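Local coordinates for protein neutral ceramidase (Pseudomonas aeruginosa, PDB 2ZWS) that hydrolyses the N-acyl linkage of ceramides to release sphingosine and a free fatty acid, and also catalyses the reverse synthesis, with a zinc ion bound as cofactor, at residues A[243-248]-A[412-417]; A[313-318]-A[468-473]; A[372-377]-A[456-461]; A[391-396]-A[442-447]; A[448-453]-A[463-468]. All coordinates share one frame; numbering follows the deposited sequence.

Reading from the N terminus, 243-248 of interaction 1 comes first and pairs with 412-417, bringing the loop after strand 238-242 to the start of helix 414-428. Interaction 2 opens at 313-318 and closes last, at 468-473; its loop contains interactions 3, 4 and 5 entirely and crosses interaction 1. Within it, interaction 3 (372-377 with 456-461) encloses interaction 4 (391-396 with 442-447), and both cross interaction 1. Interaction 5 (448-453 with 463-468) follows interactions 1 and 4 in series and crosses interaction 3. Together they join the four-stranded sheet containing strand 392-400, the zinc-binding strand 448-449 and helices 414-428, 452-457 and 471-488.

Interaction 1: residues A[243-248]-A[412-417]; sequences QTNAGN and FTVMAG
Phe412 O is met by the backbone N of Gly247 at 2.9 Å, a bond with an N-H...O angle of 160°. Beside it, Asn248 OD1 accepts from Val414 N at 3.0 Å. Setting CG between its own backbone N and carbonyl carbon (chi1 52°) lays this amide across the Thr413 side chain, with CG 3.6 Å from Thr413 CB, and presents OD1 to the first turn of the helix. Its other end, ND2, donates to a water that also accepts from Met415 N. Asn245, from the loop, runs along the first turn of the helix: its CB lies 3.4 Å from Thr413 O, and its OD1 is 3.5 Å from Gly417 CA. Arg421 and Asp179, hydrogen-bonded to OD1 and ND2 respectively, fix the rotation of that amide. A second water ties Thr244 O to Ala246 N and Phe412 N. Behind this shell, Thr413 OG1 accepts from Ala416 N at 3.3 Å and is also hydrogen-bonded to Glu454. Thr413 is thus a classic helix N-cap, here two residues after the zinc ligand Glu411 and directly before helix 414-428, with Gly247 CA about 6 Å from the zinc ion.

Interaction 2: residues A[313-318]-A[468-473]; sequences FTDGQP and GPWTQA
Thr314 lies over one face of the Trp470 indole in a CH-pi contact, its CB 3.9 Å from the centroid of the six-membered ring and 17° off the normal. Pro469 CB sits over the opposite face, toward the rim. Further round the same ring, Asp315 crosses the indole at about a right angle, with its CB 3.8 Å from Trp470 CH2 and its carboxylate plane inclined to the ring. The cationic partners stand outside: Arg319 forms a salt bridge with Asp315 OD1, and Arg452 makes a cation-pi contact with Trp470. A second patch of carbon lies at the start of the helix, where Phe313 CB approaches Ala473 CB at 4.1 Å. Hydrogen bonds run within each partner and none crosses between them. Thr314 OG1 accepts from Gly316 N at 3.2 Å, an ST turn, and donates to Gln317 O; Asp315 OD2 accepts from Gln317 N, an overlapping Asx turn. On the other side Gly468 O accepts from both N and OG1 of Thr471, from the same face of its plane, just ahead of helix 471-488. Each segment is braced by its own polar bonds; the join rests on van der Waals and CH-pi contacts at Trp470 and Ala473.

Interaction 3: residues A[372-377]-A[456-461]; sequences AEKTIL and AAQEYE
The C-terminal exit of helix 452-457 meets the loop that leads into strand 376-378, chiefly through Gln458 and the pair Glu373 and Lys374. Gln458 is the first residue to leave the helix and does so with a positive phi of 54°. From there its CG, 3.6 Å from Glu373 O, reaches over the backbone of the opposite loop. The chain bends at chi2 (-70°), which turns the amide toward Lys374. Gln458 OE1 lies 3.5 Å from Lys374 CG and equally close to its CA, so the amide oxygen rests on the inner, aliphatic part of the lysine while the two side chains pass at a slant. A water donates to this oxygen at 2.5 Å and accepts from Thr375 N at 3.1 Å, linking the two segments where they have no direct hydrogen bond. The amide NE2 turns back to its own helix, to Tyr455 O. The bent Glu373 chain lies against Ala456; its closest approach there is too short in the model to be trusted, but its OE2 forms a salt bridge with Arg452 from the same helix. Lys374 starts extended and kinks at chi3 (-77°), carrying NZ away from Gln458 to the backbone oxygens of Thr465 and Ala325 and to Gln371 OE1. The charged ends thus find their partners beyond the interface, while the Gln458 amide oxygen and the lysine stem meet by van der Waals contact. Three acceptors grip the lysine nitrogen, which would probably keep its charge stabilised, and the join combines the ionic link to Arg452 and one bridging water with van der Waals contact at this surface site.

Interaction 4: residues A[391-396]-A[442-447]; sequences TVLPIQ and ANAYAS. With FMT (formic acid), chain D.
Tyr445 N donates to O1 of a bound formic acid at 2.8 Å with an N-H...O angle of 162°, and the methyl of Ala444 is wedged between that oxygen and strand 392-400. Ala444 CB is 3.6 Å from formic acid O1 and the same distance from Pro394 CD. The formic acid, probably from the crystallisation liquor, is also hydrogen-bonded to Gln68 N and Ser106 OG; Gln68, Ser106 and Tyr445 are inferred to bind substrate. The strand belongs to a mixed four-stranded sheet, and the 442-447 loop runs past it between strands 435-439 and 448-449, the latter carrying a zinc ligand. Asn443, with a positive phi of 72°, brings its CB to 3.5 Å from Pro394 CG, so the proline ring bears on two successive loop residues. Leu393, earlier in the strand, forks around the methyl of Ala446: CD1 approaches Ala446 CB at 3.7 Å and CD2 at 3.8 Å. The extended Gln396 (chi1 -172°) carries its amide to the end of the Asn443 side chain, and NE2 is hydrogen-bonded to Val91 O. Tyr445 CB is directed away from the strand, with OH hydrogen-bonded to Glu411 and the ring edge-to-face with Tyr111.

Interaction 5: residues A[448-453]-A[463-468]; sequences YVTTRE and GSTLYG. With ZN (zinc ion), chain B.
The backbones of Tyr448 and Ser464 are joined by one hydrogen bond, Tyr448 N to Ser464 O at 3.0 Å. The carbonyl of Tyr448 in turn receives a nearly straight CA-H...O contact from Thr465, with Thr465 CA 3.3 Å from Tyr448 O. A water donates to the same oxygen at 2.6 Å and accepts from Leu466 N, at the start of the type I turn from Thr465 to Gly468. Among the side chains, Tyr448 carries the contact to the metal. With chi1 at -72°, its ring swings to the side of the backbone N and passes Ser464, whose CB comes to 3.7 Å from Tyr448 CD1. The far end of the ring reaches the zinc ion, with Tyr448 OH bound at 2.2 Å. His97, His204 and Glu411 complete the protein ligands, and a water occupies another position at 2.1 Å from the metal. Arg160 is a further polar partner of Tyr448. Thr465 OG1 is hydrogen-bonded to Glu461 O; the fit between this hydroxyl and the methyl of Thr450 is too close in the model to be trusted. On the other side of strand 448-449, Val449 makes backbone bonds with Glu411 and Thr413, the parallel neighbour that brings a second zinc ligand. Tyr448 is therefore held through both the N and the O of its backbone, and from this fixed base its phenol oxygen is delivered to the zinc ion.

Interaction 1: residues A[243-248]-A[412-417]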
# COMPACT_ATOMS: atom_id res chain seq x y z
N GLN A 243 -8.09 -0.15 1.56
CA GLN A 243 -8.55 -1.29 2.38
C GLN A 243 -9.55 -0.89 3.45
O GLN A 243 -9.62 0.27 3.85
CB GLN A 243 -7.35 -1.95 3.10
CG GLN A 243 -6.37 -2.59 2.14
CD GLN A 243 -6.84 -3.90 1.58
OE1 GLN A 243 -7.97 -4.38 1.87
NE2 GLN A 243 -5.97 -4.54 0.80
N THR A 244 -10.33 -1.87 3.94
CA THR A 244 -11.05 -1.71 5.21
C THR A 244 -10.51 -2.70 6.26
O THR A 244 -9.39 -2.54 6.74
CB THR A 244 -12.60 -1.74 5.07
OG1 THR A 244 -13.02 -3.01 4.56
CG2 THR A 244 -13.05 -0.65 4.13
N ASN A 245 -11.30 -3.72 6.59
CA ASN A 245 -10.92 -4.72 7.55
C ASN A 245 -10.64 -6.01 6.76
O ASN A 245 -11.54 -6.83 6.54
CB ASN A 245 -12.01 -4.92 8.64
CG ASN A 245 -13.44 -4.65 8.13
OD1 ASN A 245 -14.14 -3.76 8.64
ND2 ASN A 245 -13.89 -5.44 7.15
N ALA A 246 -9.39 -6.18 6.34
CA ALA A 246 -9.00 -7.27 5.42
C ALA A 246 -8.13 -8.35 6.07
O ALA A 246 -7.59 -9.22 5.36
CB ALA A 246 -8.28 -6.68 4.20
N GLY A 247 -8.01 -8.33 7.39
CA GLY A 247 -7.05 -9.19 8.08
C GLY A 247 -7.21 -10.66 7.73
O GLY A 247 -6.21 -11.40 7.65
N ASN A 248 -8.45 -11.11 7.56
CA ASN A 248 -8.69 -12.52 7.29
C ASN A 248 -9.28 -12.77 5.90
O ASN A 248 -9.93 -13.79 5.67
CB ASN A 248 -9.54 -13.21 8.41
CG ASN A 248 -10.85 -12.46 8.71
OD1 ASN A 248 -11.10 -11.36 8.18
ND2 ASN A 248 -11.72 -13.06 9.55
N PHE A 412 -7.25 -5.53 10.51
CA PHE A 412 -8.37 -5.98 11.32
C PHE A 412 -9.15 -7.05 10.58
O PHE A 412 -9.44 -6.91 9.41
CB PHE A 412 -9.28 -4.80 11.65
CG PHE A 412 -8.68 -3.85 12.64
CD1 PHE A 412 -7.56 -3.05 12.30
CD2 PHE A 412 -9.22 -3.71 13.91
CE1 PHE A 412 -6.99 -2.19 13.24
CE2 PHE A 412 -8.68 -2.83 14.82
CZ PHE A 412 -7.54 -2.06 14.49
N THR A 413 -9.54 -8.11 11.27
CA THR A 413 -10.41 -9.08 10.64
C THR A 413 -11.77 -8.46 10.43
O THR A 413 -12.08 -7.41 10.99
CB THR A 413 -10.63 -10.28 11.53
OG1 THR A 413 -11.19 -9.83 12.78
CG2 THR A 413 -9.33 -11.03 11.76
N VAL A 414 -12.60 -9.13 9.62
CA VAL A 414 -13.94 -8.60 9.30
C VAL A 414 -14.68 -8.18 10.59
O VAL A 414 -15.10 -7.04 10.72
CB VAL A 414 -14.78 -9.62 8.49
CG1 VAL A 414 -16.27 -9.18 8.36
CG2 VAL A 414 -14.15 -9.85 7.10
N MET A 415 -14.83 -9.11 11.55
CA MET A 415 -15.64 -8.79 12.73
C MET A 415 -14.92 -7.81 13.66
O MET A 415 -15.58 -7.03 14.37
CB MET A 415 -16.06 -10.05 13.49
CG MET A 415 -17.05 -10.95 12.75
SD MET A 415 -18.36 -10.05 11.84
CE MET A 415 -19.20 -9.08 13.11
N ALA A 416 -13.59 -7.81 13.65
CA ALA A 416 -12.88 -6.84 14.51
C ALA A 416 -13.18 -5.42 14.02
O ALA A 416 -13.44 -4.51 14.82
CB ALA A 416 -11.38 -7.13 14.56
N GLY A 417 -13.19 -5.25 12.71
CA GLY A 417 -13.50 -3.94 12.11
C GLY A 417 -14.97 -3.60 12.19
O GLY A 417 -15.36 -2.46 12.54
O HOH W 1 -7.57 -4.06 7.91
O HOH W 2 -13.87 -11.91 11.20

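Interaction 2: residues A[313-318]-A[468-473]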
# COMPACT_ATOMS: atom_id res chain seq x y z
N PHE A 313 -16.15 -2.93 27.17
CA PHE A 313 -15.55 -3.44 25.92
C PHE A 313 -15.01 -4.87 26.00
O PHE A 313 -14.66 -5.47 24.98
CB PHE A 313 -14.46 -2.48 25.44
CG PHE A 313 -14.95 -1.08 25.24
CD1 PHE A 313 -14.70 -0.10 26.20
CD2 PHE A 313 -15.67 -0.75 24.09
CE1 PHE A 313 -15.19 1.21 26.02
CE2 PHE A 313 -16.15 0.55 23.91
CZ PHE A 313 -15.91 1.54 24.87
N THR A 314 -14.95 -5.42 27.21
CA THR A 314 -14.36 -6.73 27.41
C THR A 314 -15.44 -7.79 27.70
O THR A 314 -16.53 -7.75 27.12
CB THR A 314 -13.35 -6.69 28.55
OG1 THR A 314 -14.06 -6.40 29.77
CG2 THR A 314 -12.33 -5.58 28.32
N ASP A 315 -15.12 -8.72 28.59
CA ASP A 315 -16.07 -9.74 29.04
C ASP A 315 -16.96 -9.20 30.16
O ASP A 315 -17.95 -9.83 30.54
CB ASP A 315 -15.34 -11.03 29.47
CG ASP A 315 -14.21 -10.78 30.48
OD1 ASP A 315 -13.65 -11.79 30.97
OD2 ASP A 315 -13.87 -9.61 30.79
N GLY A 316 -16.60 -8.04 30.69
CA GLY A 316 -17.33 -7.41 31.78
C GLY A 316 -16.44 -7.14 32.98
O GLY A 316 -16.90 -6.60 34.00
N GLN A 317 -15.18 -7.52 32.86
CA GLN A 317 -14.16 -7.22 33.85
C GLN A 317 -13.21 -6.18 33.27
O GLN A 317 -13.01 -6.14 32.04
CB GLN A 317 -13.37 -8.48 34.22
CG GLN A 317 -14.14 -9.49 35.10
CD GLN A 317 -14.86 -8.84 36.28
OE1 GLN A 317 -16.08 -8.91 36.39
NE2 GLN A 317 -14.09 -8.18 37.15
N PRO A 318 -12.62 -5.34 34.14
CA PRO A 318 -11.53 -4.47 33.68
C PRO A 318 -10.35 -5.30 33.18
O PRO A 318 -9.97 -6.30 33.82
CB PRO A 318 -11.13 -3.69 34.93
CG PRO A 318 -12.29 -3.80 35.85
CD PRO A 318 -12.93 -5.12 35.57
N GLY A 468 -2.39 -9.20 22.95
CA GLY A 468 -3.20 -10.15 23.71
C GLY A 468 -4.67 -10.20 23.32
O GLY A 468 -5.12 -9.56 22.36
N PRO A 469 -5.46 -10.94 24.11
CA PRO A 469 -6.83 -11.23 23.75
C PRO A 469 -7.72 -9.98 23.64
O PRO A 469 -8.73 -10.00 22.94
CB PRO A 469 -7.31 -12.16 24.88
CG PRO A 469 -6.40 -11.88 26.02
CD PRO A 469 -5.07 -11.54 25.40
N TRP A 470 -7.36 -8.92 24.37
CA TRP A 470 -8.21 -7.73 24.42
C TRP A 470 -7.72 -6.61 23.51
O TRP A 470 -8.17 -5.48 23.64
CB TRP A 470 -8.38 -7.24 25.87
CG TRP A 470 -8.96 -8.34 26.73
CD1 TRP A 470 -8.31 -9.05 27.70
CD2 TRP A 470 -10.27 -8.90 26.62
NE1 TRP A 470 -9.16 -10.00 28.23
CE2 TRP A 470 -10.36 -9.93 27.58
CE3 TRP A 470 -11.38 -8.62 25.81
CZ2 TRP A 470 -11.54 -10.68 27.77
CZ3 TRP A 470 -12.55 -9.37 25.99
CH2 TRP A 470 -12.61 -10.39 26.97
N THR A 471 -6.83 -6.94 22.58
CA THR A 471 -6.38 -5.97 21.57
C THR A 471 -7.56 -5.31 20.84
O THR A 471 -7.61 -4.07 20.69
CB THR A 471 -5.38 -6.61 20.58
OG1 THR A 471 -4.25 -7.12 21.30
CG2 THR A 471 -4.90 -5.60 19.54
N GLN A 472 -8.51 -6.13 20.38
CA GLN A 472 -9.64 -5.57 19.64
C GLN A 472 -10.47 -4.64 20.52
O GLN A 472 -10.88 -3.57 20.08
CB GLN A 472 -10.52 -6.69 19.07
CG GLN A 472 -11.61 -6.23 18.06
CD GLN A 472 -12.86 -5.65 18.72
OE1 GLN A 472 -13.17 -5.96 19.88
NE2 GLN A 472 -13.60 -4.81 17.97
N ALA A 473 -10.71 -5.06 21.77
CA ALA A 473 -11.48 -4.28 22.75
C ALA A 473 -10.82 -2.92 22.98
O ALA A 473 -11.51 -1.89 23.04
CB ALA A 473 -11.59 -5.07 24.06

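Interaction 3: residues A[372-377]-A[456-461]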
# COMPACT_ATOMS: atom_id res chain seq x y z
N ALA A 372 -2.97 -15.33 27.17
CA ALA A 372 -4.13 -16.24 27.13
C ALA A 372 -3.86 -17.45 26.25
O ALA A 372 -2.87 -18.15 26.48
CB ALA A 372 -5.42 -15.47 26.72
N GLU A 373 -4.67 -17.69 25.23
CA GLU A 373 -4.50 -18.92 24.45
C GLU A 373 -3.30 -18.96 23.52
O GLU A 373 -2.99 -19.98 22.92
CB GLU A 373 -5.80 -19.41 23.78
CG GLU A 373 -6.77 -18.40 23.30
CD GLU A 373 -7.50 -17.63 24.40
OE1 GLU A 373 -8.30 -18.19 25.20
OE2 GLU A 373 -7.28 -16.42 24.43
N LYS A 374 -2.60 -17.84 23.39
CA LYS A 374 -1.40 -17.81 22.58
C LYS A 374 -0.28 -18.67 23.16
O LYS A 374 -0.06 -18.67 24.37
CB LYS A 374 -0.92 -16.35 22.47
CG LYS A 374 0.27 -16.15 21.49
CD LYS A 374 0.69 -14.66 21.41
CE LYS A 374 -0.29 -13.87 20.55
NZ LYS A 374 -0.07 -12.41 20.79
N THR A 375 0.41 -19.41 22.28
CA THR A 375 1.67 -20.01 22.68
C THR A 375 2.78 -19.16 22.08
O THR A 375 2.97 -19.07 20.86
CB THR A 375 1.80 -21.52 22.38
OG1 THR A 375 2.00 -21.74 20.99
CG2 THR A 375 0.55 -22.26 22.85
N ILE A 376 3.48 -18.48 22.97
CA ILE A 376 4.43 -17.46 22.54
C ILE A 376 5.61 -18.07 21.79
O ILE A 376 6.28 -18.99 22.28
CB ILE A 376 4.91 -16.62 23.74
CG1 ILE A 376 3.73 -15.83 24.32
CG2 ILE A 376 6.07 -15.73 23.33
CD1 ILE A 376 4.00 -15.15 25.65
N LEU A 377 5.85 -17.55 20.58
CA LEU A 377 7.02 -17.88 19.79
C LEU A 377 8.12 -16.84 20.00
O LEU A 377 9.31 -17.19 20.15
CB LEU A 377 6.65 -17.96 18.30
CG LEU A 377 7.79 -18.18 17.30
CD1 LEU A 377 8.45 -19.54 17.49
CD2 LEU A 377 7.28 -18.02 15.88
N ALA A 456 -8.96 -16.63 20.47
CA ALA A 456 -8.89 -17.91 21.20
C ALA A 456 -8.54 -19.09 20.29
O ALA A 456 -7.89 -20.04 20.73
CB ALA A 456 -10.18 -18.19 21.96
N ALA A 457 -8.96 -19.01 19.03
CA ALA A 457 -8.69 -20.07 18.06
C ALA A 457 -7.22 -20.13 17.64
O ALA A 457 -6.73 -21.17 17.23
CB ALA A 457 -9.60 -19.94 16.86
N GLN A 458 -6.54 -18.98 17.70
CA GLN A 458 -5.10 -18.89 17.36
C GLN A 458 -4.74 -19.43 15.98
O GLN A 458 -3.74 -20.12 15.82
CB GLN A 458 -4.20 -19.49 18.46
CG GLN A 458 -4.12 -18.65 19.72
CD GLN A 458 -3.35 -17.35 19.52
OE1 GLN A 458 -2.16 -17.37 19.23
NE2 GLN A 458 -4.03 -16.24 19.72
N GLU A 459 -5.56 -19.09 14.99
CA GLU A 459 -5.14 -19.24 13.60
C GLU A 459 -4.16 -18.08 13.34
O GLU A 459 -3.85 -17.35 14.27
CB GLU A 459 -6.34 -19.21 12.66
CG GLU A 459 -7.22 -20.46 12.79
CD GLU A 459 -8.22 -20.56 11.67
OE1 GLU A 459 -9.20 -19.76 11.65
OE2 GLU A 459 -8.04 -21.43 10.78
N TYR A 460 -3.68 -17.92 12.11
CA TYR A 460 -2.56 -17.02 11.83
C TYR A 460 -2.77 -15.60 12.39
O TYR A 460 -1.90 -15.06 13.06
CB TYR A 460 -2.29 -17.01 10.33
CG TYR A 460 -1.23 -16.01 9.94
CD1 TYR A 460 0.13 -16.25 10.19
CD2 TYR A 460 -1.59 -14.81 9.31
CE1 TYR A 460 1.11 -15.30 9.85
CE2 TYR A 460 -0.62 -13.88 8.94
CZ TYR A 460 0.71 -14.12 9.22
OH TYR A 460 1.67 -13.19 8.86
N GLU A 461 -3.94 -15.04 12.14
CA GLU A 461 -4.26 -13.69 12.59
C GLU A 461 -4.27 -13.54 14.11
O GLU A 461 -3.85 -12.50 14.65
CB GLU A 461 -5.59 -13.22 12.00
CG GLU A 461 -5.61 -13.19 10.46
CD GLU A 461 -5.84 -14.56 9.82
OE1 GLU A 461 -6.25 -15.53 10.52
OE2 GLU A 461 -5.59 -14.69 8.61
O HOH W 3 -0.44 -19.24 19.34

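Interaction 4: residues A[391-396]-A[442-447]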
# COMPACT_ATOMS: atom_id res chain seq x y z
N THR A 391 4.93 0.25 20.15
CA THR A 391 4.25 0.39 21.43
C THR A 391 3.35 1.62 21.50
O THR A 391 2.45 1.67 22.32
CB THR A 391 5.27 0.46 22.58
OG1 THR A 391 6.10 1.62 22.42
CG2 THR A 391 6.14 -0.82 22.60
N VAL A 392 3.63 2.63 20.65
CA VAL A 392 2.86 3.88 20.68
C VAL A 392 2.23 3.99 19.31
O VAL A 392 2.95 4.02 18.31
CB VAL A 392 3.76 5.11 20.97
CG1 VAL A 392 2.97 6.43 20.77
CG2 VAL A 392 4.41 5.00 22.37
N LEU A 393 0.90 3.99 19.27
CA LEU A 393 0.20 3.82 17.99
C LEU A 393 -0.79 4.95 17.71
O LEU A 393 -1.41 5.47 18.64
CB LEU A 393 -0.53 2.47 17.96
CG LEU A 393 0.41 1.24 17.95
CD1 LEU A 393 -0.42 0.02 18.14
CD2 LEU A 393 1.18 1.19 16.64
N PRO A 394 -0.90 5.36 16.43
CA PRO A 394 -1.78 6.46 16.07
C PRO A 394 -3.22 5.96 15.93
O PRO A 394 -3.47 4.90 15.33
CB PRO A 394 -1.25 6.89 14.70
CG PRO A 394 -0.74 5.60 14.07
CD PRO A 394 -0.19 4.79 15.26
N ILE A 395 -4.14 6.76 16.49
CA ILE A 395 -5.57 6.55 16.30
C ILE A 395 -6.09 7.86 15.70
O ILE A 395 -5.77 8.95 16.21
CB ILE A 395 -6.27 6.28 17.66
CG1 ILE A 395 -5.71 5.02 18.39
CG2 ILE A 395 -7.79 6.23 17.48
CD1 ILE A 395 -5.89 3.76 17.59
N GLN A 396 -6.87 7.79 14.62
CA GLN A 396 -7.28 8.97 13.90
C GLN A 396 -8.67 8.78 13.32
O GLN A 396 -9.02 7.66 12.88
CB GLN A 396 -6.29 9.21 12.76
CG GLN A 396 -6.51 10.55 12.04
CD GLN A 396 -5.48 10.75 10.96
OE1 GLN A 396 -5.25 9.85 10.17
NE2 GLN A 396 -4.83 11.94 10.95
N ALA A 442 -3.42 2.10 8.26
CA ALA A 442 -3.22 3.57 8.24
C ALA A 442 -2.26 4.06 9.33
O ALA A 442 -2.38 3.66 10.51
CB ALA A 442 -4.55 4.31 8.37
N ASN A 443 -1.31 4.92 8.93
CA ASN A 443 -0.43 5.69 9.81
C ASN A 443 0.66 4.93 10.56
O ASN A 443 1.68 5.54 10.92
CB ASN A 443 -1.23 6.57 10.79
CG ASN A 443 -2.14 7.57 10.09
OD1 ASN A 443 -3.25 7.84 10.58
ND2 ASN A 443 -1.67 8.16 9.01
N ALA A 444 0.47 3.63 10.82
CA ALA A 444 1.53 2.76 11.36
C ALA A 444 1.13 1.34 11.04
O ALA A 444 0.06 1.12 10.44
CB ALA A 444 1.70 2.95 12.87
N TYR A 445 1.96 0.39 11.43
CA TYR A 445 1.59 -1.01 11.24
C TYR A 445 1.93 -1.81 12.47
O TYR A 445 3.08 -1.87 12.88
CB TYR A 445 2.31 -1.57 10.02
CG TYR A 445 1.92 -2.99 9.75
CD1 TYR A 445 0.72 -3.31 9.10
CD2 TYR A 445 2.74 -4.03 10.19
CE1 TYR A 445 0.36 -4.66 8.89
CE2 TYR A 445 2.41 -5.35 9.96
CZ TYR A 445 1.21 -5.68 9.33
OH TYR A 445 0.87 -6.98 9.12
N ALA A 446 0.91 -2.43 13.06
CA ALA A 446 1.11 -3.21 14.29
C ALA A 446 0.42 -4.57 14.12
O ALA A 446 -0.33 -5.02 15.00
CB ALA A 446 0.57 -2.43 15.49
N SER A 447 0.71 -5.22 13.00
CA SER A 447 0.27 -6.59 12.74
C SER A 447 -1.25 -6.76 12.72
O SER A 447 -1.93 -5.96 12.15
CB SER A 447 1.01 -7.56 13.69
OG SER A 447 2.40 -7.51 13.40
C FMT D . 5.57 0.24 12.28
O1 FMT D . 4.64 1.07 12.12
O2 FMT D . 6.77 0.48 12.03

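Interaction 5: residues A[448-453]-A[463-468]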
# COMPACT_ATOMS: atom_id res chain seq x y z
N TYR A 448 -1.79 -7.79 13.37
CA TYR A 448 -3.20 -8.17 13.17
C TYR A 448 -4.11 -7.88 14.37
O TYR A 448 -3.64 -7.80 15.51
CB TYR A 448 -3.32 -9.65 12.74
CG TYR A 448 -2.85 -9.90 11.31
CD1 TYR A 448 -1.50 -10.00 10.99
CD2 TYR A 448 -3.77 -10.06 10.28
CE1 TYR A 448 -1.07 -10.20 9.64
CE2 TYR A 448 -3.39 -10.30 8.97
CZ TYR A 448 -2.03 -10.35 8.63
OH TYR A 448 -1.67 -10.55 7.28
N VAL A 449 -5.39 -7.71 14.09
CA VAL A 449 -6.38 -7.58 15.16
C VAL A 449 -7.57 -8.49 14.90
O VAL A 449 -8.27 -8.39 13.91
CB VAL A 449 -6.86 -6.13 15.35
CG1 VAL A 449 -7.84 -6.04 16.50
CG2 VAL A 449 -5.67 -5.17 15.56
N THR A 450 -7.78 -9.35 15.87
CA THR A 450 -8.76 -10.39 15.84
C THR A 450 -9.72 -10.12 17.03
O THR A 450 -9.34 -9.47 18.02
CB THR A 450 -7.85 -11.61 15.99
OG1 THR A 450 -7.85 -12.56 14.92
CG2 THR A 450 -7.31 -11.85 17.29
N THR A 451 -10.97 -10.55 16.94
CA THR A 451 -11.88 -10.38 18.07
C THR A 451 -11.41 -11.32 19.20
O THR A 451 -10.64 -12.23 18.96
CB THR A 451 -13.31 -10.76 17.72
OG1 THR A 451 -13.32 -12.13 17.29
CG2 THR A 451 -13.88 -9.87 16.59
N ARG A 452 -11.95 -11.12 20.40
CA ARG A 452 -11.65 -12.04 21.53
C ARG A 452 -11.87 -13.52 21.16
O ARG A 452 -11.03 -14.39 21.46
CB ARG A 452 -12.49 -11.65 22.77
CG ARG A 452 -12.30 -12.58 23.98
CD ARG A 452 -10.92 -12.43 24.56
NE ARG A 452 -10.53 -13.43 25.57
CZ ARG A 452 -9.87 -14.55 25.30
NH1 ARG A 452 -9.52 -15.37 26.29
NH2 ARG A 452 -9.56 -14.87 24.05
N GLU A 453 -12.98 -13.77 20.47
CA GLU A 453 -13.35 -15.15 20.09
C GLU A 453 -12.41 -15.71 19.03
O GLU A 453 -11.90 -16.83 19.15
CB GLU A 453 -14.81 -15.20 19.62
CG GLU A 453 -15.82 -14.73 20.68
CD GLU A 453 -16.16 -13.22 20.66
OE1 GLU A 453 -15.38 -12.37 20.14
OE2 GLU A 453 -17.25 -12.87 21.20
N GLY A 463 -2.39 -14.75 17.28
CA GLY A 463 -1.00 -15.17 17.24
C GLY A 463 -0.16 -14.14 16.50
O GLY A 463 1.04 -14.02 16.79
N SER A 464 -0.74 -13.40 15.55
CA SER A 464 -0.13 -12.08 15.25
C SER A 464 -0.94 -10.91 15.81
O SER A 464 -0.72 -9.75 15.42
CB SER A 464 0.12 -11.89 13.74
OG SER A 464 1.24 -12.66 13.33
N THR A 465 -1.86 -11.21 16.74
CA THR A 465 -2.55 -10.16 17.49
C THR A 465 -1.66 -9.83 18.69
O THR A 465 -1.67 -10.53 19.72
CB THR A 465 -3.98 -10.59 17.87
OG1 THR A 465 -4.75 -10.78 16.68
CG2 THR A 465 -4.65 -9.57 18.78
N LEU A 466 -0.83 -8.80 18.53
CA LEU A 466 0.34 -8.63 19.39
C LEU A 466 0.04 -8.46 20.87
O LEU A 466 0.76 -9.00 21.72
CB LEU A 466 1.20 -7.43 18.92
CG LEU A 466 1.77 -7.56 17.51
CD1 LEU A 466 2.45 -6.25 17.13
CD2 LEU A 466 2.75 -8.73 17.38
N TYR A 467 -0.98 -7.67 21.18
CA TYR A 467 -1.16 -7.16 22.56
C TYR A 467 -2.11 -7.99 23.41
O TYR A 467 -2.61 -7.53 24.43
CB TYR A 467 -1.55 -5.67 22.52
CG TYR A 467 -0.62 -4.90 21.59
CD1 TYR A 467 0.68 -4.56 21.99
CD2 TYR A 467 -1.03 -4.53 20.29
CE1 TYR A 467 1.56 -3.87 21.11
CE2 TYR A 467 -0.16 -3.84 19.40
CZ TYR A 467 1.11 -3.51 19.83
OH TYR A 467 1.96 -2.85 18.95
N GLY A 468 -2.39 -9.20 22.95
CA GLY A 468 -3.20 -10.15 23.71
C GLY A 468 -4.67 -10.20 23.32
O GLY A 468 -5.12 -9.56 22.36
ZN ZN B . -1.87 -9.05 5.72
O HOH W 4 -1.72 -6.56 16.81
O HOH W 5 -0.09 -9.93 4.99